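Local coordinates for protein OBody AM3L15 (Pyrobaculum aerophilum, PDB 4GN5) that is an engineered binding protein built on an OB-fold nucleic acid binding domain and probably recognises its target protein through a redesigned surface of that fold, at residues R35-K40 against H62-F67. Numbering follows the deposited sequence.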
loop_
_atom_site.group_PDB
_atom_site.type_symbol
_atom_site.label_atom_id
_atom_site.label_comp_id
_atom_site.label_asym_id
_atom_site.label_seq_id
_atom_site.Cartn_x
_atom_site.Cartn_y
_atom_site.Cartn_z
ATOM N N ARG A 35 -6.007 -0.484 3.980
ATOM C CA ARG A 35 -6.401 0.919 3.937
ATOM C C ARG A 35 -5.937 1.668 2.690
ATOM O O ARG A 35 -6.568 2.651 2.250
ATOM C CB ARG A 35 -5.932 1.631 5.211
ATOM C CG ARG A 35 -6.892 1.446 6.424
ATOM C CD ARG A 35 -6.184 1.740 7.754
ATOM N NE ARG A 35 -5.118 0.726 8.019
ATOM C CZ ARG A 35 -4.100 0.904 8.861
ATOM N NH1 ARG A 35 -3.962 2.053 9.507
ATOM N NH2 ARG A 35 -3.191 -0.072 9.062
ATOM N N VAL A 36 -4.854 1.183 2.102
ATOM C CA VAL A 36 -4.400 1.587 0.765
ATOM C C VAL A 36 -4.530 0.443 -0.208
ATOM O O VAL A 36 -4.130 -0.685 0.084
ATOM C CB VAL A 36 -2.870 1.965 0.839
ATOM C CG1 VAL A 36 -2.273 2.430 -0.577
ATOM C CG2 VAL A 36 -2.680 3.024 1.906
ATOM N N LYS A 37 -5.079 0.722 -1.364
ATOM C CA LYS A 37 -5.098 -0.196 -2.473
ATOM C C LYS A 37 -4.657 0.593 -3.708
ATOM O O LYS A 37 -5.060 1.695 -3.863
ATOM C CB LYS A 37 -6.511 -0.737 -2.614
ATOM C CG LYS A 37 -7.121 -1.206 -1.309
ATOM C CD LYS A 37 -8.305 -2.087 -1.525
ATOM C CE LYS A 37 -8.788 -2.723 -0.223
ATOM N NZ LYS A 37 -9.505 -4.013 -0.307
ATOM N N ILE A 38 -3.817 0.027 -4.552
ATOM C CA ILE A 38 -3.250 0.747 -5.691
ATOM C C ILE A 38 -3.475 -0.086 -6.943
ATOM O O ILE A 38 -3.202 -1.276 -6.956
ATOM C CB ILE A 38 -1.742 1.019 -5.486
ATOM C CG1 ILE A 38 -1.505 1.784 -4.165
ATOM C CG2 ILE A 38 -1.164 1.792 -6.669
ATOM C CD1 ILE A 38 -0.000 1.672 -3.595
ATOM N N VAL A 39 -4.022 0.536 -7.981
ATOM C CA VAL A 39 -4.113 -0.077 -9.283
ATOM C C VAL A 39 -3.241 0.789 -10.221
ATOM O O VAL A 39 -3.362 2.046 -10.244
ATOM C CB VAL A 39 -5.596 -0.235 -9.769
ATOM C CG1 VAL A 39 -6.382 0.967 -9.448
ATOM C CG2 VAL A 39 -5.690 -0.498 -11.326
ATOM N N LYS A 40 -2.338 0.118 -10.947
ATOM C CA LYS A 40 -1.477 0.789 -11.910
ATOM C C LYS A 40 -2.016 0.524 -13.327
ATOM O O LYS A 40 -2.352 -0.613 -13.633
ATOM C CB LYS A 40 -0.064 0.266 -11.766
ATOM C CG LYS A 40 0.463 0.346 -10.362
ATOM C CD LYS A 40 1.997 0.159 -10.390
ATOM C CE LYS A 40 2.413 0.137 -8.928
ATOM N NZ LYS A 40 3.880 0.175 -8.841
ATOM N N HIS A 62 -17.585 3.218 -2.356
ATOM C CA HIS A 62 -17.994 2.423 -3.529
ATOM C C HIS A 62 -16.792 2.011 -4.443
ATOM O O HIS A 62 -16.797 0.920 -5.039
ATOM C CB HIS A 62 -19.142 3.098 -4.305
ATOM C CG HIS A 62 -18.733 4.310 -5.089
ATOM N ND1 HIS A 62 -18.709 5.578 -4.546
ATOM C CD2 HIS A 62 -18.367 4.451 -6.390
ATOM C CE1 HIS A 62 -18.316 6.443 -5.469
ATOM N NE2 HIS A 62 -18.091 5.784 -6.592
ATOM N N LEU A 63 -15.772 2.847 -4.580
ATOM C CA LEU A 63 -14.614 2.509 -5.429
ATOM C C LEU A 63 -13.767 1.354 -4.894
ATOM O O LEU A 63 -13.153 0.633 -5.629
ATOM C CB LEU A 63 -13.749 3.727 -5.732
ATOM C CG LEU A 63 -14.446 4.917 -6.369
ATOM C CD1 LEU A 63 -13.516 6.025 -6.634
ATOM C CD2 LEU A 63 -15.064 4.492 -7.675
ATOM N N PHE A 64 -13.758 1.184 -3.588
ATOM C CA PHE A 64 -13.165 -0.005 -3.002
ATOM C C PHE A 64 -13.925 -1.266 -3.387
ATOM O O PHE A 64 -13.308 -2.298 -3.540
ATOM C CB PHE A 64 -13.036 0.094 -1.462
ATOM C CG PHE A 64 -12.050 1.148 -0.980
ATOM C CD1 PHE A 64 -12.464 2.465 -0.737
ATOM C CD2 PHE A 64 -10.706 0.840 -0.801
ATOM C CE1 PHE A 64 -11.543 3.445 -0.287
ATOM C CE2 PHE A 64 -9.799 1.805 -0.350
ATOM C CZ PHE A 64 -10.201 3.116 -0.110
ATOM N N LYS A 65 -15.248 -1.185 -3.539
ATOM C CA LYS A 65 -16.025 -2.327 -4.037
ATOM C C LYS A 65 -15.676 -2.609 -5.506
ATOM O O LYS A 65 -15.565 -3.767 -5.901
ATOM C CB LYS A 65 -17.546 -2.125 -3.837
ATOM N N VAL A 66 -15.491 -1.572 -6.317
ATOM C CA VAL A 66 -15.039 -1.766 -7.713
ATOM C C VAL A 66 -13.608 -2.390 -7.777
ATOM O O VAL A 66 -13.360 -3.341 -8.514
ATOM C CB VAL A 66 -15.131 -0.433 -8.524
ATOM C CG1 VAL A 66 -14.615 -0.617 -9.946
ATOM C CG2 VAL A 66 -16.580 0.080 -8.554
ATOM N N PHE A 67 -12.688 -1.889 -6.958
ATOM C CA PHE A 67 -11.330 -2.429 -6.879
ATOM C C PHE A 67 -11.357 -3.935 -6.669
ATOM O O PHE A 67 -10.643 -4.658 -7.312
ATOM C CB PHE A 67 -10.507 -1.728 -5.756
ATOM C CG PHE A 67 -9.094 -2.235 -5.660
ATOM C CD1 PHE A 67 -8.058 -1.572 -6.318
ATOM C CD2 PHE A 67 -8.822 -3.427 -4.968
ATOM C CE1 PHE A 67 -6.771 -2.051 -6.243
ATOM C CE2 PHE A 67 -7.523 -3.930 -4.891
ATOM C CZ PHE A 67 -6.501 -3.261 -5.510
HETATM O O HOH W 1 -11.668 -3.703 -2.163
#
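Lys37 and Phe67 mark the nearest backbone approach, CA to CA 8.0 Å, where strand 36-40 and helix 62-67 pass with axes 10.2 Å apart and a crossing angle of 56°. No hydrogen bond joins the segments directly; the contact is made mainly by side chains. Lys37 CB sits over the centre of the Phe67 ring, 3.8 Å from its centroid and 10° off the normal, a CH-pi contact. The ring reaches the strand because its CG is anti to the backbone N (chi1 -179°); its edge then meets Ile38 O, 3.7 Å from CE1, while Val39 CB packs obliquely. The extended Lys37 chain brings CD over the same ring, 3.7 Å from Phe67 CD2, and to the edge of Phe64, 3.9 Å from its CD2. The Lys37 ammonium forms a salt bridge with Asp32 and donates to a water 2.9 Å from NZ, which donates to Phe64 O. Replacing Phe67 by an alanine is likely to strip the Lys37 methylenes of their ring face and open a gap beside Val39. Helix 61-67 follows strand 50-55, the neighbour of 36-42, and precedes strand 75-83, the position of the helix linking the third and fourth strands of an OB-fold barrel.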